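PDB 3IT5: protease LasA from Pseudomonas aeruginosa, which is a secreted zinc metallopeptidase that degrades elastin and lyses staphylococci by cleaving the pentaglycine cross-links of their peptidoglycan, preferring to cut after Gly-Gly when Ala or Gly follows. Local coordinates for residues M7-R12 and S33-S38; D40-G45 and T117-H122; G57-L62 and I85-G90; G140-N145 and F160-A165. All blocks are in the same frame, centred on the assembly; numbering follows the deposited sequence.

Contact 1 of 4, residues M7-R12 and S33-S38; sequences MQLPWR and SSFDAS. With ZN (zinc ion), chain E.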
loop_
_atom_site.group_PDB
_atom_site.type_symbol
_atom_site.label_atom_id
_atom_site.label_comp_id
_atom_site.label_asym_id
_atom_site.label_seq_id
_atom_site.Cartn_x
_atom_site.Cartn_y
_atom_site.Cartn_z
ATOM N N MET A 7 -4.264 -6.429 -9.055
ATOM C CA MET A 7 -3.954 -5.258 -8.242
ATOM C C MET A 7 -3.204 -4.140 -8.955
ATOM O O MET A 7 -2.340 -4.387 -9.800
ATOM C CB MET A 7 -3.182 -5.678 -6.990
ATOM C CG MET A 7 -4.071 -6.232 -5.903
ATOM S SD MET A 7 -3.137 -6.836 -4.501
ATOM C CE MET A 7 -2.938 -8.545 -4.972
ATOM N N GLN A 8 -3.568 -2.911 -8.598
ATOM C CA GLN A 8 -2.818 -1.708 -8.936
ATOM C C GLN A 8 -2.225 -1.146 -7.639
ATOM O O GLN A 8 -2.507 -1.658 -6.552
ATOM C CB GLN A 8 -3.737 -0.665 -9.593
ATOM C CG GLN A 8 -4.890 -0.190 -8.696
ATOM C CD GLN A 8 -5.371 1.212 -9.012
ATOM O OE1 GLN A 8 -5.204 2.128 -8.204
ATOM N NE2 GLN A 8 -5.968 1.393 -10.177
ATOM N N LEU A 9 -1.419 -0.092 -7.750
ATOM C CA LEU A 9 -0.874 0.602 -6.578
ATOM C C LEU A 9 -1.978 1.380 -5.841
ATOM O O LEU A 9 -2.907 1.886 -6.482
ATOM C CB LEU A 9 0.265 1.541 -6.999
ATOM C CG LEU A 9 1.481 0.882 -7.662
ATOM C CD1 LEU A 9 2.266 1.895 -8.510
ATOM C CD2 LEU A 9 2.387 0.201 -6.628
ATOM N N PRO A 10 -1.880 1.478 -4.495
ATOM C CA PRO A 10 -2.951 2.065 -3.671
ATOM C C PRO A 10 -3.018 3.602 -3.656
ATOM O O PRO A 10 -3.235 4.208 -2.598
ATOM C CB PRO A 10 -2.652 1.508 -2.273
ATOM C CG PRO A 10 -1.177 1.344 -2.256
ATOM C CD PRO A 10 -0.780 0.952 -3.661
ATOM N N TRP A 11 -2.814 4.221 -4.818
ATOM C CA TRP A 11 -3.136 5.634 -5.012
ATOM C C TRP A 11 -3.775 5.850 -6.380
ATOM O O TRP A 11 -3.779 4.944 -7.213
ATOM C CB TRP A 11 -1.918 6.540 -4.814
ATOM C CG TRP A 11 -0.699 6.198 -5.625
ATOM C CD1 TRP A 11 -0.406 6.618 -6.893
ATOM C CD2 TRP A 11 0.414 5.397 -5.201
ATOM N NE1 TRP A 11 0.815 6.119 -7.290
ATOM C CE2 TRP A 11 1.339 5.366 -6.270
ATOM C CE3 TRP A 11 0.718 4.699 -4.023
ATOM C CZ2 TRP A 11 2.548 4.668 -6.195
ATOM C CZ3 TRP A 11 1.919 3.997 -3.952
ATOM C CH2 TRP A 11 2.819 3.990 -5.032
ATOM N N ARG A 12 -4.329 7.042 -6.592
ATOM C CA ARG A 12 -5.052 7.354 -7.822
ATOM C C ARG A 12 -4.247 7.061 -9.085
ATOM O O ARG A 12 -3.060 7.374 -9.170
ATOM C CB ARG A 12 -5.482 8.816 -7.840
ATOM C CG ARG A 12 -6.638 9.170 -6.921
ATOM C CD ARG A 12 -6.673 10.675 -6.737
ATOM N NE ARG A 12 -7.975 11.155 -6.282
ATOM C CZ ARG A 12 -8.322 12.439 -6.215
ATOM N NH1 ARG A 12 -7.465 13.388 -6.581
ATOM N NH2 ARG A 12 -9.534 12.773 -5.787
ATOM N N SER A 33 5.323 -8.117 4.432
ATOM C CA SER A 33 3.978 -7.991 3.876
ATOM C C SER A 33 3.604 -6.586 3.430
ATOM O O SER A 33 2.618 -6.415 2.715
ATOM C CB SER A 33 2.957 -8.423 4.928
ATOM O OG SER A 33 2.950 -7.500 6.000
ATOM N N SER A 34 4.370 -5.590 3.868
ATOM C CA SER A 34 3.952 -4.194 3.737
ATOM C C SER A 34 5.001 -3.296 3.090
ATOM O O SER A 34 6.202 -3.573 3.152
ATOM C CB SER A 34 3.587 -3.621 5.116
ATOM O OG SER A 34 2.763 -4.505 5.866
ATOM N N PHE A 35 4.531 -2.222 2.467
ATOM C CA PHE A 35 5.389 -1.103 2.102
ATOM C C PHE A 35 4.648 0.210 2.304
ATOM O O PHE A 35 3.416 0.264 2.211
ATOM C CB PHE A 35 5.969 -1.242 0.682
ATOM C CG PHE A 35 4.982 -0.992 -0.429
ATOM C CD1 PHE A 35 4.791 0.295 -0.936
ATOM C CD2 PHE A 35 4.281 -2.047 -1.003
ATOM C CE1 PHE A 35 3.894 0.529 -1.980
ATOM C CE2 PHE A 35 3.390 -1.828 -2.050
ATOM C CZ PHE A 35 3.191 -0.538 -2.541
ATOM N N ASP A 36 5.400 1.257 2.613
ATOM C CA ASP A 36 4.819 2.572 2.823
ATOM C C ASP A 36 4.946 3.396 1.557
ATOM O O ASP A 36 5.798 3.121 0.715
ATOM C CB ASP A 36 5.488 3.288 3.998
ATOM C CG ASP A 36 5.460 2.473 5.275
ATOM O OD1 ASP A 36 4.450 1.778 5.531
ATOM O OD2 ASP A 36 6.448 2.528 6.034
ATOM N N ALA A 37 4.079 4.395 1.425
ATOM C CA ALA A 37 4.100 5.292 0.283
ATOM C C ALA A 37 3.529 6.643 0.671
ATOM O O ALA A 37 2.547 6.734 1.410
ATOM C CB ALA A 37 3.332 4.698 -0.893
ATOM N N SER A 38 4.172 7.692 0.174
ATOM C CA SER A 38 3.726 9.053 0.398
ATOM C C SER A 38 4.130 9.871 -0.816
ATOM O O SER A 38 5.210 9.657 -1.381
ATOM C CB SER A 38 4.376 9.621 1.659
ATOM O OG SER A 38 3.912 10.928 1.933
HETATM ZN ZN ZN E . 4.721 0.702 7.259
HETATM O O HOH W 1 4.411 2.274 8.612
#

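Contact 2 of 4, residues D40-G45 and T117-H122; sequences DWPRWG and TGPHLH. With ZN (zinc ion), chain E.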
loop_
_atom_site.group_PDB
_atom_site.type_symbol
_atom_site.label_atom_id
_atom_site.label_comp_id
_atom_site.label_asym_id
_atom_site.label_seq_id
_atom_site.Cartn_x
_atom_site.Cartn_y
_atom_site.Cartn_z
ATOM N N ASP A 40 5.127 13.008 -0.988
ATOM C CA ASP A 40 6.327 13.816 -0.727
ATOM C C ASP A 40 7.095 13.503 0.568
ATOM O O ASP A 40 8.163 14.072 0.788
ATOM C CB ASP A 40 5.990 15.318 -0.789
ATOM C CG ASP A 40 4.747 15.687 0.019
ATOM O OD1 ASP A 40 4.158 14.800 0.678
ATOM O OD2 ASP A 40 4.347 16.872 -0.020
ATOM N N TRP A 41 6.560 12.605 1.403
ATOM C CA TRP A 41 7.139 12.257 2.723
ATOM C C TRP A 41 7.446 13.477 3.617
ATOM O O TRP A 41 8.599 13.696 4.010
ATOM C CB TRP A 41 8.378 11.355 2.569
ATOM C CG TRP A 41 8.046 9.933 2.209
ATOM C CD1 TRP A 41 7.949 9.407 0.953
ATOM C CD2 TRP A 41 7.769 8.856 3.118
ATOM N NE1 TRP A 41 7.624 8.072 1.020
ATOM C CE2 TRP A 41 7.510 7.708 2.337
ATOM C CE3 TRP A 41 7.718 8.750 4.516
ATOM C CZ2 TRP A 41 7.200 6.469 2.905
ATOM C CZ3 TRP A 41 7.410 7.512 5.082
ATOM C CH2 TRP A 41 7.152 6.391 4.276
ATOM N N PRO A 42 6.406 14.260 3.964
ATOM C CA PRO A 42 6.623 15.558 4.585
ATOM C C PRO A 42 6.559 15.509 6.116
ATOM O O PRO A 42 6.518 14.424 6.705
ATOM C CB PRO A 42 5.447 16.365 4.048
ATOM C CG PRO A 42 4.324 15.346 3.979
ATOM C CD PRO A 42 4.964 13.976 3.832
ATOM N N ARG A 43 6.549 16.685 6.741
ATOM C CA ARG A 43 6.342 16.807 8.180
ATOM C C ARG A 43 4.853 16.672 8.498
ATOM O O ARG A 43 4.012 16.807 7.605
ATOM C CB ARG A 43 6.846 18.168 8.671
ATOM C CG ARG A 43 7.459 18.128 10.049
ATOM C CD ARG A 43 7.067 19.323 10.897
ATOM N NE ARG A 43 7.054 18.969 12.316
ATOM C CZ ARG A 43 7.802 19.537 13.261
ATOM N NH1 ARG A 43 8.643 20.527 12.975
ATOM N NH2 ARG A 43 7.695 19.113 14.511
ATOM N N TRP A 44 4.525 16.413 9.763
ATOM C CA TRP A 44 3.132 16.454 10.215
ATOM C C TRP A 44 2.542 17.846 9.974
ATOM O O TRP A 44 3.276 18.837 9.892
ATOM C CB TRP A 44 3.015 16.082 11.701
ATOM C CG TRP A 44 3.431 14.668 12.023
ATOM C CD1 TRP A 44 4.519 14.281 12.759
ATOM C CD2 TRP A 44 2.768 13.458 11.624
ATOM N NE1 TRP A 44 4.573 12.908 12.843
ATOM C CE2 TRP A 44 3.510 12.378 12.158
ATOM C CE3 TRP A 44 1.615 13.181 10.874
ATOM C CZ2 TRP A 44 3.143 11.041 11.956
ATOM C CZ3 TRP A 44 1.252 11.850 10.668
ATOM C CH2 TRP A 44 2.014 10.797 11.213
ATOM N N GLY A 45 1.220 17.910 9.849
ATOM C CA GLY A 45 0.532 19.161 9.555
ATOM C C GLY A 45 0.611 19.562 8.092
ATOM O O GLY A 45 0.152 20.646 7.718
ATOM N N THR A 117 7.102 8.103 11.483
ATOM C CA THR A 117 8.080 9.163 11.229
ATOM C C THR A 117 7.420 10.442 10.701
ATOM O O THR A 117 7.940 11.543 10.880
ATOM C CB THR A 117 9.147 8.699 10.204
ATOM O OG1 THR A 117 8.506 8.369 8.969
ATOM C CG2 THR A 117 9.900 7.469 10.713
ATOM N N GLY A 118 6.271 10.280 10.052
ATOM C CA GLY A 118 5.544 11.389 9.424
ATOM C C GLY A 118 4.425 10.828 8.562
ATOM O O GLY A 118 4.250 9.610 8.511
ATOM N N PRO A 119 3.662 11.703 7.879
ATOM C CA PRO A 119 2.540 11.253 7.039
ATOM C C PRO A 119 2.952 10.251 5.953
ATOM O O PRO A 119 3.873 10.517 5.175
ATOM C CB PRO A 119 2.038 12.550 6.393
ATOM C CG PRO A 119 2.456 13.630 7.335
ATOM C CD PRO A 119 3.768 13.176 7.910
ATOM N N HIS A 120 2.260 9.111 5.926
ATOM C CA HIS A 120 2.429 8.073 4.904
ATOM C C HIS A 120 1.303 7.035 4.994
ATOM O O HIS A 120 0.569 6.984 5.984
ATOM C CB HIS A 120 3.795 7.378 5.034
ATOM C CG HIS A 120 3.942 6.538 6.269
ATOM N ND1 HIS A 120 4.291 7.065 7.493
ATOM C CD2 HIS A 120 3.791 5.206 6.465
ATOM C CE1 HIS A 120 4.343 6.097 8.391
ATOM N NE2 HIS A 120 4.048 4.958 7.792
ATOM N N LEU A 121 1.167 6.224 3.948
ATOM C CA LEU A 121 0.297 5.054 3.995
ATOM C C LEU A 121 1.113 3.780 4.241
ATOM O O LEU A 121 2.073 3.505 3.520
ATOM C CB LEU A 121 -0.508 4.921 2.694
ATOM C CG LEU A 121 -1.185 3.566 2.432
ATOM C CD1 LEU A 121 -2.420 3.364 3.310
ATOM C CD2 LEU A 121 -1.535 3.408 0.958
ATOM N N HIS A 122 0.723 3.023 5.265
ATOM C CA HIS A 122 1.237 1.676 5.504
ATOM C C HIS A 122 0.258 0.690 4.854
ATOM O O HIS A 122 -0.916 0.640 5.215
ATOM C CB HIS A 122 1.397 1.442 7.016
ATOM C CG HIS A 122 1.635 0.016 7.409
ATOM N ND1 HIS A 122 2.897 -0.532 7.498
ATOM C CD2 HIS A 122 0.774 -0.961 7.778
ATOM C CE1 HIS A 122 2.801 -1.790 7.889
ATOM N NE2 HIS A 122 1.523 -2.080 8.056
HETATM ZN ZN ZN E . 4.721 0.702 7.259
HETATM O O HOH W 2 6.307 11.604 6.042
HETATM O O HOH W 1 4.411 2.274 8.612
#

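Contact 3 of 4, residues G57-L62 and I85-G90; sequences GTVRVL and IQVSNG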
loop_
_atom_site.group_PDB
_atom_site.type_symbol
_atom_site.label_atom_id
_atom_site.label_comp_id
_atom_site.label_asym_id
_atom_site.label_seq_id
_atom_site.Cartn_x
_atom_site.Cartn_y
_atom_site.Cartn_z
ATOM N N GLY A 57 -13.183 -5.706 -4.249
ATOM C CA GLY A 57 -13.506 -6.491 -3.064
ATOM C C GLY A 57 -14.386 -5.762 -2.071
ATOM O O GLY A 57 -15.017 -4.746 -2.402
ATOM N N THR A 58 -14.420 -6.284 -0.847
ATOM C CA THR A 58 -15.305 -5.768 0.199
ATOM C C THR A 58 -14.535 -4.969 1.244
ATOM O O THR A 58 -13.483 -5.406 1.722
ATOM C CB THR A 58 -16.065 -6.905 0.906
ATOM O OG1 THR A 58 -16.654 -7.774 -0.065
ATOM C CG2 THR A 58 -17.162 -6.356 1.827
ATOM N N VAL A 59 -15.090 -3.813 1.605
ATOM C CA VAL A 59 -14.504 -2.930 2.615
ATOM C C VAL A 59 -14.896 -3.340 4.036
ATOM O O VAL A 59 -16.047 -3.695 4.306
ATOM C CB VAL A 59 -14.908 -1.445 2.375
ATOM C CG1 VAL A 59 -14.428 -0.542 3.526
ATOM C CG2 VAL A 59 -14.356 -0.948 1.047
ATOM N N ARG A 60 -13.910 -3.311 4.926
ATOM C CA ARG A 60 -14.151 -3.293 6.360
ATOM C C ARG A 60 -13.498 -2.038 6.919
ATOM O O ARG A 60 -12.287 -1.858 6.789
ATOM C CB ARG A 60 -13.571 -4.542 7.038
ATOM C CG ARG A 60 -13.614 -4.521 8.585
ATOM C CD ARG A 60 -15.031 -4.757 9.120
ATOM N NE ARG A 60 -15.114 -5.119 10.544
ATOM C CZ ARG A 60 -14.190 -5.786 11.239
ATOM N NH1 ARG A 60 -13.069 -6.213 10.667
ATOM N NH2 ARG A 60 -14.398 -6.055 12.523
ATOM N N VAL A 61 -14.299 -1.161 7.520
ATOM C CA VAL A 61 -13.746 -0.029 8.260
ATOM C C VAL A 61 -13.523 -0.469 9.710
ATOM O O VAL A 61 -14.457 -0.503 10.524
ATOM C CB VAL A 61 -14.623 1.249 8.164
ATOM C CG1 VAL A 61 -13.978 2.414 8.922
ATOM C CG2 VAL A 61 -14.837 1.641 6.704
ATOM N N LEU A 62 -12.276 -0.829 10.005
ATOM C CA LEU A 62 -11.876 -1.325 11.325
ATOM C C LEU A 62 -11.827 -0.209 12.369
ATOM O O LEU A 62 -12.058 -0.449 13.553
ATOM C CB LEU A 62 -10.521 -2.043 11.236
ATOM C CG LEU A 62 -10.558 -3.453 10.630
ATOM C CD1 LEU A 62 -9.339 -3.736 9.761
ATOM C CD2 LEU A 62 -10.704 -4.505 11.719
ATOM N N ILE A 85 -12.072 8.591 6.235
ATOM C CA ILE A 85 -12.578 7.401 5.556
ATOM C C ILE A 85 -13.945 7.667 4.931
ATOM O O ILE A 85 -14.883 8.101 5.605
ATOM C CB ILE A 85 -12.610 6.165 6.490
ATOM C CG1 ILE A 85 -11.202 5.898 7.047
ATOM C CG2 ILE A 85 -13.149 4.939 5.741
ATOM C CD1 ILE A 85 -11.074 4.633 7.892
ATOM N N GLN A 86 -14.031 7.430 3.627
ATOM C CA GLN A 86 -15.240 7.725 2.877
ATOM C C GLN A 86 -15.907 6.472 2.297
ATOM O O GLN A 86 -16.681 6.551 1.340
ATOM C CB GLN A 86 -14.961 8.772 1.797
ATOM C CG GLN A 86 -13.947 8.371 0.746
ATOM C CD GLN A 86 -13.932 9.331 -0.426
ATOM O OE1 GLN A 86 -13.769 10.539 -0.250
ATOM N NE2 GLN A 86 -14.098 8.797 -1.631
ATOM N N VAL A 87 -15.601 5.323 2.891
ATOM C CA VAL A 87 -16.261 4.061 2.537
ATOM C C VAL A 87 -16.859 3.417 3.795
ATOM O O VAL A 87 -16.514 3.809 4.917
ATOM C CB VAL A 87 -15.316 3.082 1.784
ATOM C CG1 VAL A 87 -15.143 3.514 0.322
ATOM C CG2 VAL A 87 -13.969 2.957 2.484
ATOM N N SER A 88 -17.753 2.450 3.604
ATOM C CA SER A 88 -18.484 1.829 4.716
ATOM C C SER A 88 -18.281 0.319 4.801
ATOM O O SER A 88 -17.811 -0.308 3.851
ATOM C CB SER A 88 -19.986 2.124 4.598
ATOM O OG SER A 88 -20.230 3.513 4.477
ATOM N N ASN A 89 -18.645 -0.249 5.951
ATOM C CA ASN A 89 -18.664 -1.692 6.151
ATOM C C ASN A 89 -19.593 -2.366 5.148
ATOM O O ASN A 89 -20.752 -1.977 5.015
ATOM C CB ASN A 89 -19.110 -2.034 7.577
ATOM C CG ASN A 89 -18.039 -1.742 8.615
ATOM O OD1 ASN A 89 -16.852 -2.004 8.398
ATOM N ND2 ASN A 89 -18.457 -1.201 9.756
ATOM N N GLY A 90 -19.072 -3.365 4.440
ATOM C CA GLY A 90 -19.861 -4.113 3.466
ATOM C C GLY A 90 -19.879 -3.497 2.077
ATOM O O GLY A 90 -20.441 -4.078 1.146
#

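Contact 4 of 4, residues G140-N145 and F160-A165; sequences GPYRIN and FYNQSA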
loop_
_atom_site.group_PDB
_atom_site.type_symbol
_atom_site.label_atom_id
_atom_site.label_comp_id
_atom_site.label_asym_id
_atom_site.label_seq_id
_atom_site.Cartn_x
_atom_site.Cartn_y
_atom_site.Cartn_z
ATOM N N GLY A 140 -0.026 -3.338 -10.832
ATOM C CA GLY A 140 0.074 -2.876 -12.216
ATOM C C GLY A 140 1.127 -3.706 -12.935
ATOM O O GLY A 140 1.184 -4.924 -12.742
ATOM N N PRO A 141 1.983 -3.053 -13.747
ATOM C CA PRO A 141 3.059 -3.758 -14.445
ATOM C C PRO A 141 4.214 -4.166 -13.521
ATOM O O PRO A 141 5.021 -5.023 -13.894
ATOM C CB PRO A 141 3.539 -2.726 -15.473
ATOM C CG PRO A 141 3.253 -1.404 -14.828
ATOM C CD PRO A 141 1.967 -1.612 -14.068
ATOM N N TYR A 142 4.284 -3.558 -12.334
ATOM C CA TYR A 142 5.408 -3.757 -11.409
ATOM C C TYR A 142 5.351 -5.080 -10.652
ATOM O O TYR A 142 4.329 -5.416 -10.038
ATOM C CB TYR A 142 5.498 -2.617 -10.387
ATOM C CG TYR A 142 5.525 -1.226 -10.975
ATOM C CD1 TYR A 142 6.627 -0.772 -11.699
ATOM C CD2 TYR A 142 4.453 -0.357 -10.792
ATOM C CE1 TYR A 142 6.649 0.514 -12.242
ATOM C CE2 TYR A 142 4.465 0.925 -11.329
ATOM C CZ TYR A 142 5.566 1.352 -12.052
ATOM O OH TYR A 142 5.587 2.620 -12.576
ATOM N N ARG A 143 6.458 -5.817 -10.702
ATOM C CA ARG A 143 6.682 -6.962 -9.830
ATOM C C ARG A 143 7.654 -6.528 -8.743
ATOM O O ARG A 143 8.727 -5.994 -9.033
ATOM C CB ARG A 143 7.260 -8.147 -10.610
ATOM C CG ARG A 143 7.594 -9.361 -9.743
ATOM C CD ARG A 143 8.356 -10.424 -10.522
ATOM N NE ARG A 143 7.485 -11.160 -11.436
ATOM C CZ ARG A 143 7.835 -12.259 -12.101
ATOM N NH1 ARG A 143 9.052 -12.778 -11.963
ATOM N NH2 ARG A 143 6.959 -12.849 -12.904
ATOM N N ILE A 144 7.274 -6.753 -7.492
ATOM C CA ILE A 144 8.096 -6.332 -6.359
ATOM C C ILE A 144 9.068 -7.432 -5.915
ATOM O O ILE A 144 8.707 -8.613 -5.830
ATOM C CB ILE A 144 7.218 -5.794 -5.186
ATOM C CG1 ILE A 144 8.074 -5.347 -3.994
ATOM C CG2 ILE A 144 6.174 -6.815 -4.760
ATOM C CD1 ILE A 144 7.332 -4.437 -3.015
ATOM N N ASN A 145 10.314 -7.034 -5.687
ATOM C CA ASN A 145 11.287 -7.890 -5.033
ATOM C C ASN A 145 11.546 -7.347 -3.636
ATOM O O ASN A 145 11.812 -6.153 -3.455
ATOM C CB ASN A 145 12.587 -7.964 -5.830
ATOM C CG ASN A 145 13.467 -9.137 -5.416
ATOM O OD1 ASN A 145 13.169 -10.294 -5.725
ATOM N ND2 ASN A 145 14.572 -8.838 -4.738
ATOM N N PHE A 160 10.860 -2.204 -7.613
ATOM C CA PHE A 160 9.657 -2.461 -8.387
ATOM C C PHE A 160 10.097 -2.641 -9.838
ATOM O O PHE A 160 10.590 -1.697 -10.457
ATOM C CB PHE A 160 8.687 -1.279 -8.272
ATOM C CG PHE A 160 8.085 -1.107 -6.899
ATOM C CD1 PHE A 160 6.783 -1.526 -6.640
ATOM C CD2 PHE A 160 8.815 -0.519 -5.867
ATOM C CE1 PHE A 160 6.220 -1.370 -5.373
ATOM C CE2 PHE A 160 8.262 -0.360 -4.595
ATOM C CZ PHE A 160 6.966 -0.782 -4.348
ATOM N N TYR A 161 9.955 -3.853 -10.374
ATOM C CA TYR A 161 10.353 -4.099 -11.761
ATOM C C TYR A 161 9.163 -4.033 -12.709
ATOM O O TYR A 161 8.250 -4.866 -12.637
ATOM C CB TYR A 161 11.106 -5.430 -11.914
ATOM C CG TYR A 161 11.490 -5.749 -13.350
ATOM C CD1 TYR A 161 12.548 -5.085 -13.974
ATOM C CD2 TYR A 161 10.786 -6.704 -14.087
ATOM C CE1 TYR A 161 12.901 -5.366 -15.291
ATOM C CE2 TYR A 161 11.130 -6.993 -15.408
ATOM C CZ TYR A 161 12.191 -6.320 -16.000
ATOM O OH TYR A 161 12.545 -6.594 -17.301
ATOM N N ASN A 162 9.185 -3.032 -13.590
ATOM C CA ASN A 162 8.161 -2.874 -14.616
ATOM C C ASN A 162 8.324 -3.935 -15.706
ATOM O O ASN A 162 9.287 -3.908 -16.480
ATOM C CB ASN A 162 8.206 -1.459 -15.214
ATOM C CG ASN A 162 7.038 -1.173 -16.154
ATOM O OD1 ASN A 162 6.586 -2.044 -16.899
ATOM N ND2 ASN A 162 6.556 0.059 -16.127
ATOM N N GLN A 163 7.363 -4.854 -15.768
ATOM C CA GLN A 163 7.421 -6.007 -16.671
ATOM C C GLN A 163 7.003 -5.676 -18.108
ATOM O O GLN A 163 7.071 -6.530 -18.995
ATOM C CB GLN A 163 6.562 -7.152 -16.113
ATOM C CG GLN A 163 6.993 -7.620 -14.720
ATOM C CD GLN A 163 5.926 -8.418 -14.005
ATOM O OE1 GLN A 163 6.106 -9.601 -13.738
ATOM N NE2 GLN A 163 4.804 -7.772 -13.686
ATOM N N SER A 164 6.583 -4.435 -18.327
ATOM C CA SER A 164 6.129 -3.980 -19.638
ATOM C C SER A 164 7.144 -3.063 -20.320
ATOM O O SER A 164 7.072 -2.854 -21.531
ATOM C CB SER A 164 4.772 -3.278 -19.515
ATOM O OG SER A 164 4.434 -2.599 -20.715
ATOM N N ALA A 165 8.080 -2.526 -19.534
ATOM C CA ALA A 165 9.065 -1.552 -20.009
ATOM C C ALA A 165 10.506 -1.991 -19.741
ATOM O O ALA A 165 11.452 -1.430 -20.303
ATOM C CB ALA A 165 8.804 -0.191 -19.368
HETATM O O HOH W 3 6.662 2.469 -15.090
#

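Contact 1 of 4, residues M7-R12 and S33-S38
Between Phe35 and Ala37, the two strand residues that meet the loop 7-12, stands Asp36, whose OD1 binds the zinc ion at 2.1 Å. Asp36 OD2 remains 2.8 Å from the zinc, so the carboxylate binds essentially through one oxygen. Water 1 is a further ligand, its oxygen 2.1 Å from the zinc, and His23 and His122 complete the site.

The contact with the loop itself is made of carbon alone: no hydrogen bond crosses between 7-12 and 33-38. Its closest approach is Trp11 CZ3 to Ala37 CB, 3.4 Å, with the methyl oblique to the indole. With chi1 at 54°, Trp11 CG lies between its own backbone N and carbonyl carbon, and the six-membered ring is turned to this methyl. Trp11 CZ3 also comes within 4.5 Å of Phe35 CE1; each atom lies near the plane of the other ring, so these rings meet edge to edge and are not stacked. Leu9 CD2 approaches Phe35 CZ obliquely at 4.2 Å, and Pro10 CD is 4.4 Å from Phe35 CZ. Leu9 also supports the indole from within the loop, its CB lying 3.9 Å above one face of the Trp11 ring, toward the rim.

Every touching residue is buried, close to the centre of the chain. Phe35 continues into an edge-to-face contact with Phe160, and Trp11 stacks on Trp17. Strand 34-38 runs antiparallel between strands 16-19 and 121-127, where a classic bulge sets Ser33 and Ser34 together opposite His23, while the loop 7-12 covers the strand on its Phe35 and Ala37 side.

Contact 2 of 4, residues D40-G45 and T117-H122
Trp44 and Trp41 grip the loop residues Gly118 to His120 with their rings, and Pro119 is wedged where the packing is tight. One face of Trp44 receives Gly118 CA, 3.8 Å from the centroid of the six-membered ring, and Pro119 CD, 3.9 Å from that Trp44 centroid, both CH-pi contacts. Pro119 CD also lies 3.3 Å from Pro42 O, and Pro119 CG packs on Arg43 O. Trp41 makes a third CH-pi contact, with His120 CB 3.9 Å from its six-membered centroid and over the face. The imidazole is nearly parallel to this indole, planes 14° apart, but offset, with little of one ring above the other.

The looser side holds solvent. Pro42 O and Pro119 O, both acceptors, are joined by water 2, which donates to Pro42 O at 2.9 Å and to Pro119 O at 2.8 Å. Arg43 and Thr117 are exposed.

Within this loop, chi1 of 68° puts His120 CG between its backbone N and carbonyl carbon, turning ND1 back to Gly118 O. The His120 ND1 to Gly118 O bond, 2.7 Å at 155°, helps fix the ring's rotation, while Trp41 packs on CB. His120 NE2 thus lies 2.8 Å from the oxygen of zinc-bound water 1, consistent with the inferred proton donor/acceptor role.

Contact 3 of 4, residues G57-L62 and I85-G90
The amide of Asn89 and the guanidinium of Arg60 are turned 42° from each other and do not stack: Asn89 OD1 lies at the edge of the guanidinium, near its plane. Its nearest atom on that side chain is a carbon, Arg60 CD at 3.4 Å from Asn89 OD1, so the aliphatic arm does the touching. The stronger hold on the amide is a bond from the backbone, Val61 N to Asn89 OD1, 2.8 Å with an N-H...O angle of 144°. Although the CB of Asn89 points away from strand 57-62, chi1 of -74° sets CG beside its own backbone N, and the oxygen swings back to the strand. One residue on, Gly90 N donates to Val59 O at 3.0 Å.

The CB atoms of Val59 and Val61 point to 85-90, and their methyls meet Val87 and Ile85. Val61 and Ile85 reach toward each other tip to tip, Val61 CG1 lying 3.8 Å from Ile85 CD1, whereas Val59 and Val87 cross at about a right angle with Val59 CG1 3.7 Å from Val87 CG2. Val61 CG2 also sits 3.3 Å from Val87 O, a methyl packed on a carbonyl.

Val59 and Ile85 both rest on Val67 of the adjacent strand 66-70. Residues 89-90 line strand 57-63 and lead into the short strand 92-93, which pairs antiparallel with it; in this part of the M23 peptidase domain's sheet an asparagine side chain extends the hydrogen bonding past the backbone ladder.

Contact 4 of 4, residues G140-N145 and F160-A165
Tyr142 to Ile144 and Phe160 to Asn162 pair as an antiparallel beta ladder in the middle of a four-stranded sheet, the axes of segments 142-145 and 160-162 lying at 150°. Arg143 and Tyr161 form its hydrogen-bonded pair: Arg143 N donates to Tyr161 O at 2.8 Å, and Tyr161 N returns a bond to Arg143 O, also 2.8 Å. Tyr142 with Asn162, and Ile144 with Phe160, are the flanking non-hydrogen-bonded pairs.

Where the ladder ends, Pro141 O is held twice by one residue. Gln163 NE2 reaches Pro141 O at 2.8 Å and Gln163 N reaches it at 3.0 Å, from opposite faces of the carbonyl plane, each about 50° out of it, so neither uses a lone-pair direction. With Gln163 CG beside its own backbone N (chi1 -59°) and the chain extended beyond, NE2 is carried to that oxygen. Gln163 NE2 is also hydrogen-bonded to Ser138 OG.

The amide of Asn162 is occupied at both ends. Asn162 OD1 accepts from Ser164 N at 2.8 Å, closing an Asx turn with the donor in the carbonyl plane, and the N-H of Ala165 adds a weak bond. Asn162 ND2 donates a hydrogen bond to water 3, 2.6 Å away; water 3 in turn donates to Tyr142 OH at 2.7 Å, and that hydroxyl is also hydrogen-bonded to Tyr176 O.

Tyr142, Ile144, Phe160 and Asn162 share one face of the sheet. Pro141 CG sits over the centre of the Tyr142 ring, and the side chains of Ile144 and Phe160 run the same way, Ile144 CD1 touching Phe160 CZ at 3.9 Å.

Overall arrangement
Contact 1 lies at the core, its centre about 3 Å from the chain centre, and is wholly buried; the others lie 14 to 16 Å out and are partly exposed. Contacts 1 and 2 share the zinc site, water 1 and the neighbouring strands 34-38 and 121-127, yet contact 1 is purely apolar between its segments, whereas contact 2 combines CH-pi packing with a water bridge. Contact 3, nested along the chain inside the loop that contact 2 closes, reaches the same large sheet but touches neither. Contact 4 belongs to the separate four-stranded sheet, joined to contact 1 by a probable hydrogen bond between Met7 O and Gly140 N. Hydrogen bonds between segments occur in contacts 3 and 4.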